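Side-chain contacts in putative O-GlcNAcase nagJ (Clostridium perfringens, PDB 6PV5), which probably acts as a hexosaminidase of glycoside hydrolase family 84, this chain being the catalytic barrel with a smaller N-terminal domain and a helical post-catalytic domain: residues I145-N150 and Y157-L162; I209-E214 and S448-A453; D367-W372 and E430-I435; W511-W514 and D519-L522; K540-L545 and H557-E562. One frame throughout, in Å; residues are numbered along the deposited sequence.

Contact 1. Residues I145-N150 and Y157-L162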
# COMPACT_ATOMS: atom_id res chain seq x y z
N ILE A 145 28.26 -0.93 -15.02
CA ILE A 145 27.06 -0.93 -14.20
C ILE A 145 26.71 -2.39 -13.86
O ILE A 145 26.54 -3.21 -14.76
CB ILE A 145 25.90 -0.20 -14.92
N VAL A 146 26.63 -2.70 -12.56
CA VAL A 146 26.42 -4.07 -12.09
C VAL A 146 25.06 -4.19 -11.41
O VAL A 146 24.71 -3.38 -10.55
CB VAL A 146 27.55 -4.52 -11.14
CG1 VAL A 146 27.29 -5.89 -10.54
CG2 VAL A 146 28.92 -4.47 -11.79
N ILE A 147 24.32 -5.25 -11.78
CA ILE A 147 23.01 -5.60 -11.23
C ILE A 147 23.08 -7.03 -10.69
O ILE A 147 22.73 -7.98 -11.39
CB ILE A 147 21.93 -5.46 -12.33
CG1 ILE A 147 21.90 -4.05 -12.92
CG2 ILE A 147 20.56 -5.89 -11.83
CD1 ILE A 147 21.07 -3.94 -14.18
N ARG A 148 23.48 -7.18 -9.42
CA ARG A 148 23.65 -8.50 -8.81
C ARG A 148 22.58 -8.74 -7.74
O ARG A 148 22.64 -8.17 -6.66
CB ARG A 148 25.06 -8.68 -8.23
CG ARG A 148 25.42 -10.14 -7.95
CD ARG A 148 26.34 -10.35 -6.76
N GLY A 149 21.64 -9.63 -8.05
CA GLY A 149 20.63 -10.04 -7.08
C GLY A 149 21.14 -11.18 -6.21
O GLY A 149 22.22 -11.72 -6.45
N ASN A 150 20.36 -11.53 -5.18
CA ASN A 150 20.58 -12.74 -4.41
C ASN A 150 19.71 -13.85 -5.00
O ASN A 150 19.78 -14.98 -4.54
CB ASN A 150 20.21 -12.60 -2.94
CG ASN A 150 21.11 -11.64 -2.18
OD1 ASN A 150 22.04 -11.07 -2.74
ND2 ASN A 150 20.83 -11.47 -0.90
N TYR A 157 14.30 -6.54 -9.11
CA TYR A 157 14.23 -5.32 -8.31
C TYR A 157 15.45 -4.44 -8.54
O TYR A 157 15.37 -3.22 -8.41
CB TYR A 157 14.10 -5.62 -6.81
CG TYR A 157 12.79 -6.25 -6.40
CD1 TYR A 157 11.65 -6.11 -7.18
CD2 TYR A 157 12.69 -6.98 -5.23
CE1 TYR A 157 10.45 -6.71 -6.83
CE2 TYR A 157 11.49 -7.55 -4.84
CZ TYR A 157 10.37 -7.42 -5.65
OH TYR A 157 9.20 -8.02 -5.28
N GLY A 158 16.59 -5.06 -8.84
CA GLY A 158 17.80 -4.32 -9.16
C GLY A 158 17.57 -3.45 -10.40
O GLY A 158 17.99 -2.30 -10.43
N VAL A 159 16.88 -4.02 -11.39
CA VAL A 159 16.59 -3.33 -12.64
C VAL A 159 15.53 -2.25 -12.42
O VAL A 159 15.60 -1.18 -13.02
CB VAL A 159 16.16 -4.32 -13.74
CG1 VAL A 159 15.80 -3.59 -15.02
CG2 VAL A 159 17.21 -5.38 -14.00
N LYS A 160 14.53 -2.54 -11.57
CA LYS A 160 13.51 -1.56 -11.21
C LYS A 160 14.18 -0.34 -10.58
O LYS A 160 13.79 0.79 -10.84
CB LYS A 160 12.46 -2.16 -10.27
CG LYS A 160 11.52 -3.17 -10.90
CD LYS A 160 10.69 -2.55 -12.00
CE LYS A 160 9.68 -3.51 -12.58
NZ LYS A 160 8.72 -2.80 -13.46
N SER A 161 15.21 -0.58 -9.75
CA SER A 161 15.94 0.52 -9.15
C SER A 161 16.79 1.23 -10.21
O SER A 161 16.95 2.45 -10.14
CB SER A 161 16.78 0.08 -7.98
OG SER A 161 15.96 -0.28 -6.89
N LEU A 162 17.33 0.46 -11.17
CA LEU A 162 18.11 1.06 -12.24
C LEU A 162 17.21 1.99 -13.05
O LEU A 162 17.61 3.12 -13.32
CB LEU A 162 18.78 0.01 -13.12
CG LEU A 162 19.65 0.59 -14.25
CD1 LEU A 162 20.90 1.29 -13.70
CD2 LEU A 162 20.02 -0.46 -15.30

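Contact 2. Residues I209-E214 and S448-A453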
# COMPACT_ATOMS: atom_id res chain seq x y z
N ILE A 209 -1.37 -4.63 -10.38
CA ILE A 209 -0.27 -5.59 -10.35
C ILE A 209 1.02 -4.99 -10.90
O ILE A 209 2.09 -5.18 -10.32
CB ILE A 209 -0.65 -6.91 -11.04
CG1 ILE A 209 -1.68 -7.68 -10.22
CG2 ILE A 209 0.60 -7.75 -11.31
CD1 ILE A 209 -2.45 -8.70 -11.03
N LYS A 210 0.93 -4.25 -12.01
CA LYS A 210 2.12 -3.65 -12.61
C LYS A 210 2.74 -2.65 -11.65
O LYS A 210 3.96 -2.51 -11.60
CB LYS A 210 1.79 -2.95 -13.93
N MET A 211 1.89 -1.92 -10.91
CA MET A 211 2.38 -0.91 -9.98
C MET A 211 3.13 -1.61 -8.83
O MET A 211 4.14 -1.09 -8.35
CB MET A 211 1.23 -0.06 -9.42
CG MET A 211 1.72 1.03 -8.50
SD MET A 211 0.38 1.98 -7.71
CE MET A 211 -0.17 0.85 -6.43
N TYR A 212 2.65 -2.78 -8.41
CA TYR A 212 3.29 -3.51 -7.32
C TYR A 212 4.73 -3.89 -7.65
O TYR A 212 5.63 -3.69 -6.84
CB TYR A 212 2.47 -4.74 -6.95
CG TYR A 212 1.04 -4.46 -6.61
CD1 TYR A 212 0.62 -3.19 -6.21
CD2 TYR A 212 0.08 -5.46 -6.67
CE1 TYR A 212 -0.71 -2.93 -5.91
CE2 TYR A 212 -1.24 -5.21 -6.36
CZ TYR A 212 -1.64 -3.94 -5.97
OH TYR A 212 -2.96 -3.69 -5.68
N GLY A 213 4.94 -4.42 -8.87
CA GLY A 213 6.26 -4.81 -9.34
C GLY A 213 7.18 -3.61 -9.49
O GLY A 213 8.38 -3.68 -9.20
N GLU A 214 6.59 -2.49 -9.92
CA GLU A 214 7.34 -1.25 -10.06
C GLU A 214 7.94 -0.81 -8.73
O GLU A 214 9.02 -0.23 -8.70
CB GLU A 214 6.43 -0.18 -10.67
CG GLU A 214 7.21 1.03 -11.18
CD GLU A 214 7.88 0.87 -12.53
OE1 GLU A 214 8.27 1.91 -13.12
OE2 GLU A 214 8.02 -0.29 -13.00
N SER A 448 -1.67 6.05 -0.86
CA SER A 448 -1.48 5.36 0.40
C SER A 448 -0.74 4.05 0.18
O SER A 448 0.22 3.76 0.90
CB SER A 448 -2.79 5.16 1.13
OG SER A 448 -3.48 6.40 1.26
N THR A 449 -1.17 3.26 -0.82
CA THR A 449 -0.57 1.98 -1.14
C THR A 449 0.94 2.11 -1.39
O THR A 449 1.71 1.23 -0.98
CB THR A 449 -1.28 1.28 -2.30
OG1 THR A 449 -2.67 1.21 -1.97
CG2 THR A 449 -0.80 -0.14 -2.50
N LEU A 450 1.37 3.17 -2.07
CA LEU A 450 2.78 3.34 -2.36
C LEU A 450 3.56 3.64 -1.08
O LEU A 450 4.72 3.22 -0.97
CB LEU A 450 2.99 4.46 -3.38
CG LEU A 450 2.60 4.13 -4.81
CD1 LEU A 450 2.59 5.41 -5.65
CD2 LEU A 450 3.56 3.11 -5.42
N THR A 451 2.97 4.40 -0.14
CA THR A 451 3.66 4.64 1.12
C THR A 451 3.78 3.30 1.84
O THR A 451 4.77 3.07 2.53
CB THR A 451 3.03 5.76 1.97
OG1 THR A 451 1.73 5.36 2.40
CG2 THR A 451 2.94 7.10 1.26
N GLY A 452 2.77 2.44 1.65
CA GLY A 452 2.78 1.08 2.16
C GLY A 452 3.92 0.25 1.56
O GLY A 452 4.52 -0.57 2.26
N ALA A 453 4.20 0.45 0.27
CA ALA A 453 5.31 -0.22 -0.41
C ALA A 453 6.64 0.21 0.22
O ALA A 453 7.55 -0.61 0.36
CB ALA A 453 5.32 0.10 -1.89

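Contact 3. Residues D367-W372 and E430-I435. With EDO (1,2-ethanediol), chain D.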
# COMPACT_ATOMS: atom_id res chain seq x y z
N ASP A 367 4.50 -23.24 10.39
CA ASP A 367 4.95 -22.70 9.12
C ASP A 367 3.77 -22.14 8.31
O ASP A 367 3.95 -21.70 7.18
CB ASP A 367 5.83 -23.71 8.37
CG ASP A 367 5.11 -24.97 7.92
OD1 ASP A 367 3.91 -25.14 8.29
OD2 ASP A 367 5.74 -25.77 7.19
N ILE A 368 2.56 -22.17 8.91
CA ILE A 368 1.40 -21.52 8.31
C ILE A 368 1.38 -20.07 8.77
O ILE A 368 1.51 -19.80 9.96
CB ILE A 368 0.10 -22.25 8.68
CG1 ILE A 368 0.07 -23.68 8.11
CG2 ILE A 368 -1.11 -21.43 8.25
CD1 ILE A 368 -1.05 -24.56 8.67
N GLU A 369 1.21 -19.14 7.82
CA GLU A 369 1.22 -17.71 8.07
C GLU A 369 -0.15 -17.29 8.57
O GLU A 369 -1.15 -17.84 8.12
CB GLU A 369 1.63 -16.96 6.79
CG GLU A 369 2.90 -17.52 6.15
CD GLU A 369 4.19 -17.14 6.87
OE1 GLU A 369 4.11 -16.60 8.01
OE2 GLU A 369 5.27 -17.35 6.29
N VAL A 370 -0.17 -16.37 9.55
CA VAL A 370 -1.40 -15.91 10.20
C VAL A 370 -1.45 -14.38 10.17
O VAL A 370 -0.52 -13.71 10.63
CB VAL A 370 -1.54 -16.43 11.64
CG1 VAL A 370 -2.86 -15.98 12.27
CG2 VAL A 370 -1.48 -17.95 11.70
N MET A 371 -2.57 -13.86 9.64
CA MET A 371 -2.84 -12.44 9.50
C MET A 371 -3.67 -11.96 10.68
O MET A 371 -4.54 -12.67 11.17
CB MET A 371 -3.57 -12.14 8.17
CG MET A 371 -2.66 -12.41 6.96
SD MET A 371 -3.37 -12.01 5.32
CE MET A 371 -4.79 -13.10 5.20
N TRP A 372 -3.37 -10.75 11.14
CA TRP A 372 -4.24 -10.12 12.12
C TRP A 372 -4.25 -8.62 11.84
O TRP A 372 -3.42 -8.13 11.06
CB TRP A 372 -3.78 -10.49 13.55
CG TRP A 372 -3.09 -9.43 14.36
CD1 TRP A 372 -3.55 -8.89 15.53
CD2 TRP A 372 -1.78 -8.87 14.16
NE1 TRP A 372 -2.63 -8.02 16.05
CE2 TRP A 372 -1.55 -7.97 15.22
CE3 TRP A 372 -0.80 -9.02 13.17
CZ2 TRP A 372 -0.37 -7.22 15.32
CZ3 TRP A 372 0.36 -8.28 13.27
CH2 TRP A 372 0.58 -7.40 14.33
N GLU A 430 8.64 -8.59 14.97
CA GLU A 430 7.59 -9.52 15.37
C GLU A 430 6.66 -9.87 14.20
O GLU A 430 5.75 -10.70 14.33
CB GLU A 430 6.79 -8.95 16.54
CG GLU A 430 7.58 -8.78 17.83
CD GLU A 430 8.29 -10.03 18.35
OE1 GLU A 430 7.72 -11.14 18.22
OE2 GLU A 430 9.41 -9.89 18.89
N VAL A 431 6.88 -9.22 13.05
CA VAL A 431 5.92 -9.27 11.96
C VAL A 431 6.69 -9.50 10.67
O VAL A 431 7.63 -8.75 10.38
CB VAL A 431 5.09 -7.95 11.92
CG1 VAL A 431 4.14 -7.91 10.72
CG2 VAL A 431 4.30 -7.75 13.20
N SER A 432 6.26 -10.49 9.88
CA SER A 432 6.98 -10.91 8.68
C SER A 432 6.25 -10.48 7.41
O SER A 432 6.79 -10.60 6.30
CB SER A 432 7.14 -12.41 8.67
OG SER A 432 5.86 -13.03 8.72
N GLY A 433 4.98 -10.07 7.55
CA GLY A 433 4.19 -9.66 6.40
C GLY A 433 3.44 -8.36 6.65
O GLY A 433 2.89 -8.15 7.74
N PHE A 434 3.43 -7.50 5.64
CA PHE A 434 2.63 -6.28 5.65
C PHE A 434 1.66 -6.27 4.46
O PHE A 434 2.06 -6.38 3.31
CB PHE A 434 3.55 -5.06 5.71
CG PHE A 434 2.79 -3.76 5.72
CD1 PHE A 434 1.93 -3.46 6.76
CD2 PHE A 434 2.93 -2.85 4.68
CE1 PHE A 434 1.22 -2.27 6.77
CE2 PHE A 434 2.20 -1.67 4.69
CZ PHE A 434 1.35 -1.38 5.73
N ILE A 435 0.36 -6.18 4.76
CA ILE A 435 -0.69 -6.31 3.77
C ILE A 435 -1.62 -5.09 3.84
O ILE A 435 -2.22 -4.82 4.88
CB ILE A 435 -1.48 -7.61 4.01
CG1 ILE A 435 -0.56 -8.83 4.05
CG2 ILE A 435 -2.60 -7.77 3.00
CD1 ILE A 435 -0.99 -9.86 5.06
C1 EDO D . 8.20 -15.71 17.87
O1 EDO D . 7.85 -15.47 19.23
C2 EDO D . 8.12 -14.53 16.98
O2 EDO D . 9.06 -13.49 17.25

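Contact 4. Residues W511-W514 and D519-L522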
# COMPACT_ATOMS: atom_id res chain seq x y z
N TRP A 511 -9.18 30.19 18.91
CA TRP A 511 -10.37 30.25 19.75
C TRP A 511 -10.04 30.69 21.17
O TRP A 511 -10.87 31.33 21.81
CB TRP A 511 -11.19 28.96 19.74
CG TRP A 511 -11.97 28.76 18.47
CD1 TRP A 511 -11.96 27.65 17.67
CD2 TRP A 511 -12.87 29.70 17.85
NE1 TRP A 511 -12.80 27.83 16.60
CE2 TRP A 511 -13.37 29.08 16.68
CE3 TRP A 511 -13.31 30.99 18.17
CZ2 TRP A 511 -14.28 29.72 15.83
CZ3 TRP A 511 -14.20 31.63 17.32
CH2 TRP A 511 -14.67 30.99 16.17
N GLU A 512 -8.85 30.33 21.65
CA GLU A 512 -8.41 30.71 22.99
C GLU A 512 -8.20 32.22 23.04
O GLU A 512 -8.64 32.88 23.97
CB GLU A 512 -7.10 30.00 23.35
CG GLU A 512 -7.27 28.53 23.69
CD GLU A 512 -7.59 28.23 25.15
OE1 GLU A 512 -6.83 28.70 26.03
OE2 GLU A 512 -8.59 27.52 25.40
N LYS A 513 -7.53 32.77 22.01
CA LYS A 513 -7.28 34.20 21.91
C LYS A 513 -8.59 34.98 21.74
O LYS A 513 -8.74 36.07 22.27
CB LYS A 513 -6.33 34.49 20.74
CG LYS A 513 -4.91 34.01 20.99
CD LYS A 513 -3.97 34.21 19.83
CE LYS A 513 -2.65 33.50 20.06
NZ LYS A 513 -1.66 33.82 19.01
N TRP A 514 -9.52 34.40 20.98
CA TRP A 514 -10.79 35.03 20.69
C TRP A 514 -11.55 35.19 21.99
O TRP A 514 -12.03 36.28 22.27
CB TRP A 514 -11.57 34.21 19.67
CG TRP A 514 -12.95 34.72 19.37
CD1 TRP A 514 -14.12 34.30 19.92
CD2 TRP A 514 -13.28 35.74 18.41
NE1 TRP A 514 -15.17 34.98 19.35
CE2 TRP A 514 -14.68 35.88 18.45
CE3 TRP A 514 -12.53 36.53 17.54
CZ2 TRP A 514 -15.35 36.80 17.63
CZ3 TRP A 514 -13.19 37.42 16.72
CH2 TRP A 514 -14.59 37.55 16.77
N ASP A 519 -5.66 39.93 19.93
CA ASP A 519 -5.58 40.14 18.49
C ASP A 519 -5.28 38.81 17.79
O ASP A 519 -4.42 38.05 18.24
CB ASP A 519 -4.46 41.12 18.13
CG ASP A 519 -4.36 41.34 16.64
OD1 ASP A 519 -5.29 41.94 16.07
OD2 ASP A 519 -3.37 40.87 16.04
N ILE A 520 -5.98 38.53 16.69
CA ILE A 520 -5.90 37.21 16.07
C ILE A 520 -5.52 37.35 14.60
O ILE A 520 -5.79 36.44 13.83
CB ILE A 520 -7.22 36.42 16.25
CG1 ILE A 520 -8.44 37.23 15.81
CG2 ILE A 520 -7.36 35.90 17.67
CD1 ILE A 520 -9.65 36.39 15.51
N SER A 521 -4.87 38.47 14.27
CA SER A 521 -4.54 38.86 12.91
C SER A 521 -3.65 37.83 12.22
O SER A 521 -3.87 37.52 11.06
CB SER A 521 -3.88 40.22 12.86
OG SER A 521 -4.61 41.12 13.67
N LEU A 522 -2.62 37.35 12.93
CA LEU A 522 -1.68 36.40 12.36
C LEU A 522 -2.40 35.09 12.01
O LEU A 522 -2.15 34.52 10.95
CB LEU A 522 -0.55 36.18 13.36
CG LEU A 522 0.37 35.01 13.05
CD1 LEU A 522 1.23 35.28 11.82
CD2 LEU A 522 1.24 34.64 14.25

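Contact 5. Residues K540-L545 and H557-E562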
# COMPACT_ATOMS: atom_id res chain seq x y z
N LYS A 540 -7.42 23.83 -10.91
CA LYS A 540 -6.12 23.52 -11.47
C LYS A 540 -5.96 22.01 -11.62
O LYS A 540 -5.38 21.54 -12.61
CB LYS A 540 -4.95 24.01 -10.61
CG LYS A 540 -4.75 25.51 -10.47
CD LYS A 540 -3.90 25.77 -9.22
CE LYS A 540 -3.89 27.19 -8.71
NZ LYS A 540 -3.01 28.06 -9.52
N LEU A 541 -6.44 21.25 -10.62
CA LEU A 541 -6.38 19.80 -10.73
C LEU A 541 -7.32 19.30 -11.83
O LEU A 541 -6.97 18.38 -12.56
CB LEU A 541 -6.72 19.16 -9.38
CG LEU A 541 -5.62 19.30 -8.34
CD1 LEU A 541 -6.16 18.99 -6.96
CD2 LEU A 541 -4.44 18.39 -8.70
N ARG A 542 -8.52 19.90 -11.95
CA ARG A 542 -9.46 19.40 -12.94
C ARG A 542 -8.88 19.64 -14.34
O ARG A 542 -9.06 18.84 -15.26
CB ARG A 542 -10.85 20.00 -12.76
CG ARG A 542 -11.92 19.34 -13.64
CD ARG A 542 -13.26 19.96 -13.33
NE ARG A 542 -13.64 19.86 -11.93
CZ ARG A 542 -13.63 20.84 -11.02
NH1 ARG A 542 -13.24 22.07 -11.35
NH2 ARG A 542 -14.01 20.58 -9.78
N SER A 543 -8.10 20.71 -14.45
CA SER A 543 -7.50 21.06 -15.72
C SER A 543 -6.27 20.22 -16.06
O SER A 543 -6.09 19.86 -17.23
CB SER A 543 -7.22 22.55 -15.76
OG SER A 543 -6.35 22.82 -16.83
N ASN A 544 -5.42 19.90 -15.08
CA ASN A 544 -4.06 19.45 -15.37
C ASN A 544 -3.73 18.06 -14.83
O ASN A 544 -2.70 17.51 -15.17
CB ASN A 544 -3.02 20.42 -14.82
CG ASN A 544 -3.15 21.77 -15.47
OD1 ASN A 544 -3.28 21.85 -16.69
ND2 ASN A 544 -3.24 22.82 -14.66
N LEU A 545 -4.56 17.48 -13.96
CA LEU A 545 -4.18 16.17 -13.44
C LEU A 545 -4.23 15.13 -14.56
O LEU A 545 -5.28 14.92 -15.18
CB LEU A 545 -5.13 15.83 -12.29
CG LEU A 545 -4.73 14.64 -11.42
CD1 LEU A 545 -3.41 14.91 -10.69
CD2 LEU A 545 -5.85 14.36 -10.43
N HIS A 557 -15.40 15.49 -4.43
CA HIS A 557 -14.58 15.94 -3.31
C HIS A 557 -13.94 17.28 -3.62
O HIS A 557 -13.93 18.16 -2.76
CB HIS A 557 -13.56 14.86 -2.92
CG HIS A 557 -14.24 13.63 -2.41
ND1 HIS A 557 -14.80 12.69 -3.25
CD2 HIS A 557 -14.52 13.23 -1.15
CE1 HIS A 557 -15.39 11.75 -2.54
NE2 HIS A 557 -15.20 12.04 -1.24
N LEU A 558 -13.41 17.43 -4.83
CA LEU A 558 -12.74 18.64 -5.25
C LEU A 558 -13.72 19.82 -5.28
O LEU A 558 -13.36 20.93 -4.92
CB LEU A 558 -12.14 18.43 -6.64
CG LEU A 558 -10.88 17.55 -6.71
CD1 LEU A 558 -10.61 17.18 -8.15
CD2 LEU A 558 -9.66 18.28 -6.15
N SER A 559 -14.95 19.58 -5.75
CA SER A 559 -15.97 20.62 -5.84
C SER A 559 -16.35 21.09 -4.44
O SER A 559 -16.49 22.29 -4.23
CB SER A 559 -17.20 20.12 -6.59
OG SER A 559 -16.80 19.65 -7.87
N LYS A 560 -16.53 20.13 -3.53
CA LYS A 560 -16.85 20.45 -2.15
C LYS A 560 -15.70 21.23 -1.52
O LYS A 560 -15.93 22.16 -0.75
CB LYS A 560 -17.18 19.19 -1.33
CG LYS A 560 -17.70 19.49 0.06
CD LYS A 560 -18.56 18.43 0.64
CE LYS A 560 -19.10 18.81 2.00
NZ LYS A 560 -20.00 17.73 2.50
N PHE A 561 -14.46 20.88 -1.90
CA PHE A 561 -13.27 21.48 -1.32
C PHE A 561 -13.21 22.97 -1.67
O PHE A 561 -12.84 23.78 -0.84
CB PHE A 561 -12.02 20.83 -1.90
CG PHE A 561 -10.69 21.09 -1.22
CD1 PHE A 561 -10.42 20.60 0.05
CD2 PHE A 561 -9.68 21.75 -1.90
CE1 PHE A 561 -9.18 20.79 0.64
CE2 PHE A 561 -8.43 21.94 -1.31
CZ PHE A 561 -8.17 21.45 -0.04
N GLU A 562 -13.60 23.31 -2.90
CA GLU A 562 -13.65 24.69 -3.36
C GLU A 562 -14.63 25.50 -2.51
O GLU A 562 -14.32 26.63 -2.15
CB GLU A 562 -14.04 24.77 -4.83
CG GLU A 562 -13.85 26.16 -5.41
CD GLU A 562 -14.16 26.31 -6.89
OE1 GLU A 562 -13.66 25.50 -7.69
OE2 GLU A 562 -14.88 27.25 -7.23
O HOH W 1 -14.43 23.14 -8.33

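Contact 1. Residues I145-N150 and Y157-L162
A chi1 of -57° in Ile147 sets CG2 anti to the backbone N, over Gly158 and Val159, and a chi2 of 168° carries CD1 on to Leu162. The two methyls work separately. CG2 settles on the helix backbone, 4.1 Å from the carbonyl carbon C of Gly158, which has no side chain to hold it off. The same methyl of Ile147 lies 4.0 Å from CG2 of Val159. CD1 of Ile147 also touches that valine methyl, at 4.1 Å. It then meets CD2 of Leu162 at 3.8 Å, the two side chains crossing at about a right angle. All of this is apolar packing. One isoleucine thus spans more than a turn of the helix, and 171 Å² is buried between the segments. The helix runs roughly antiparallel to the strand, its axis 8.3 Å away, and it packs on one face of the mixed N-terminal sheet. Leu134 of the neighbouring strand 132-137 touches both Ile147 and Ser161. Val159 and Leu162 also touch Met81 of helix 72-82, so helix 152-163 contacts both strand 144-149 and that helix.

Contact 2. Residues I209-E214 and S448-A453
Met211 and Tyr212 pack on Thr449 and Leu450 in an apolar helix-to-helix contact on the outside of the catalytic barrel. The two helices run in nearly the same direction, at 34°, with axes 10.8 Å apart, so long side chains must bridge the gap. Met211 does most of this. Its chain stays extended through CG and SD, and SD lies 4.1 Å from CD2 of Leu450. CG of Met211 is equally close to that methyl. The chain then bends at chi3 (77°), which turns CE to the other partner, 4.1 Å from CG2 of Thr449. The sulfur and the terminal methyl therefore serve different residues. CG2 of Thr449 also lies near the Tyr212 ring, approaching CE1 obliquely at 4.4 Å. The polar ends look elsewhere. Tyr212 OH bonds to Gln208 within its own helix, and Thr449 OG1 bonds to Ser445 O. Toward the barrel wall, Tyr212 and Thr449 both touch Val191 of strand 188-192, while Leu450 also touches helix 464-476. Helix 202-214 follows the first barrel strand and helix 446-457 follows the last. Their parallel packing across the seam between first and last strands is characteristic of a closed (beta/alpha)8 barrel.

Contact 3. Residues D367-W372 and E430-I435
Met371 meets Ile435 and Trp372 meets Val431 although their strands, 369-372 and 431-436, are not neighbours in the barrel: strand 399-403 runs between them. SD of Met371 and CD1 of Ile435 are modelled 3.2 Å apart, unusually short for a sulfur and a methyl, so the exact fit is doubtful. That the two side chains meet is still clear, since CG of Met371 is 3.6 Å from the same methyl. A second meeting lies at Trp372, whose CB points away from the other segment. Its chi1 of 107° is off the staggered positions and brings the six-membered end of the ring back. CH2 of Trp372 is then 3.9 Å from CG2 of Val431, which sits at the ring edge, near its plane. Near the corner at Ser432, OG stays 4.0 Å from OE1 of Glu369. The other oxygen of Glu369, OE2, is in a salt bridge with Lys187. OE1 of Glu430, which also bonds to Ser392 OG, accepts a hydrogen bond of 2.9 Å from O2 of a bound 1,2-ethanediol, probably from the crystallisation liquor. The side chain of Met371 is about 11 Å from that of Asp305, the predicted proton donor. The chemistry implies that strands 369-372 and 431-436 are joined by apolar packing, with their charged groups satisfied elsewhere.

Contact 4. Residues W511-W514 and D519-L522
Lys513 and Trp514 are the residues that meet Asp519 and Ile520, with Trp511 behind the Trp514 ring. Trp511 lies nearly one turn earlier. Its CZ3 sits 3.7 Å above one face of the Trp514 ring, near the ring's margin, and so backs that ring. Lys513 comes next and uses its aliphatic part. Its CB is 3.5 Å from CG2 of Ile520. The chain then runs on extended, with CD 4.2 Å from the backbone O of Asp519, and its NZ ends in a salt bridge with Glu523. Trp514 closes the segment. CD1 of Ile520 reaches its six-membered ring at the edge, near the ring plane, 3.5 Å from CE3. Ile520 serves both partners because chi1 is 51°, which puts CG1 in the crowded position between N and the carbonyl carbon and sends the two branches to different residues. Ile520 is also the N-cap residue of the next helix. Just before it, Asp519 OD2 takes a weak bond from Ser521 N. Trp514 packs further onto helix 548-579 through Leu575, Ile578 and Val579. A short loop joins two roughly antiparallel helices, a helical hairpin of the post-catalytic bundle.

Contact 5. Residues K540-L545 and H557-E562
The helical segments 540-544 and 557-562, parts of helices 521-544 and 548-579, run roughly antiparallel, at 148°, with their axes 11.3 Å apart and the CA atoms of Arg542 and Leu558 facing each other at 8.4 Å. The apolar part is one leucine pair. CD1 of Leu541 touches CD2 of Leu558 at 3.7 Å, the side chains crossing at about a right angle. Helix 480-487 lies against both leucines, through Glu482 and Phe486. The two long helices form a helical hairpin in the post-catalytic domain, and this contact lies close to the turn between them. Toward the solvent, Arg542 reaches across. Its CG is anti to the backbone N, and the chain bends at chi3 (-57°), which carries NH2 to 4.2 Å from CB of Leu558 and 3.5 Å from OG of Ser559. Ser559 and Arg542 share a stronger partner: Ser559 OG bonds to Asp555 O, and Arg542 NE forms a salt bridge with Asp555 OD1. NH1 of Arg542 is 5.0 Å from OE1 of Glu562. A water links the helices as well. It lies in plane at the guanidinium edge, 3.0 Å from NH2 of Arg542, from which it accepts. The same water donates to OE1 of Glu562 at 2.6 Å.

How the contacts relate
Contacts 1, 2 and 3 are buried and almost wholly apolar, while contacts 4 and 5 are partly buried and carry charged groups at their partly exposed edges. Contacts 2 and 3 belong to the same barrel: strand 431-436 leads into helix 446-457, and Phe434 CE2 lies 3.5 Å from Gly452 O. Contact 1 is in the N-terminal domain but touches contact 2 through a salt bridge, Lys160 NZ to Glu214 OE2 at 2.6 Å. Contacts 4 and 5 share helix 521-544, near its start and its end, with centres 31 Å apart. In both of them a long basic side chain extends its aliphatic part or head group over the other segment, and in contact 5 a water also bridges the two helices.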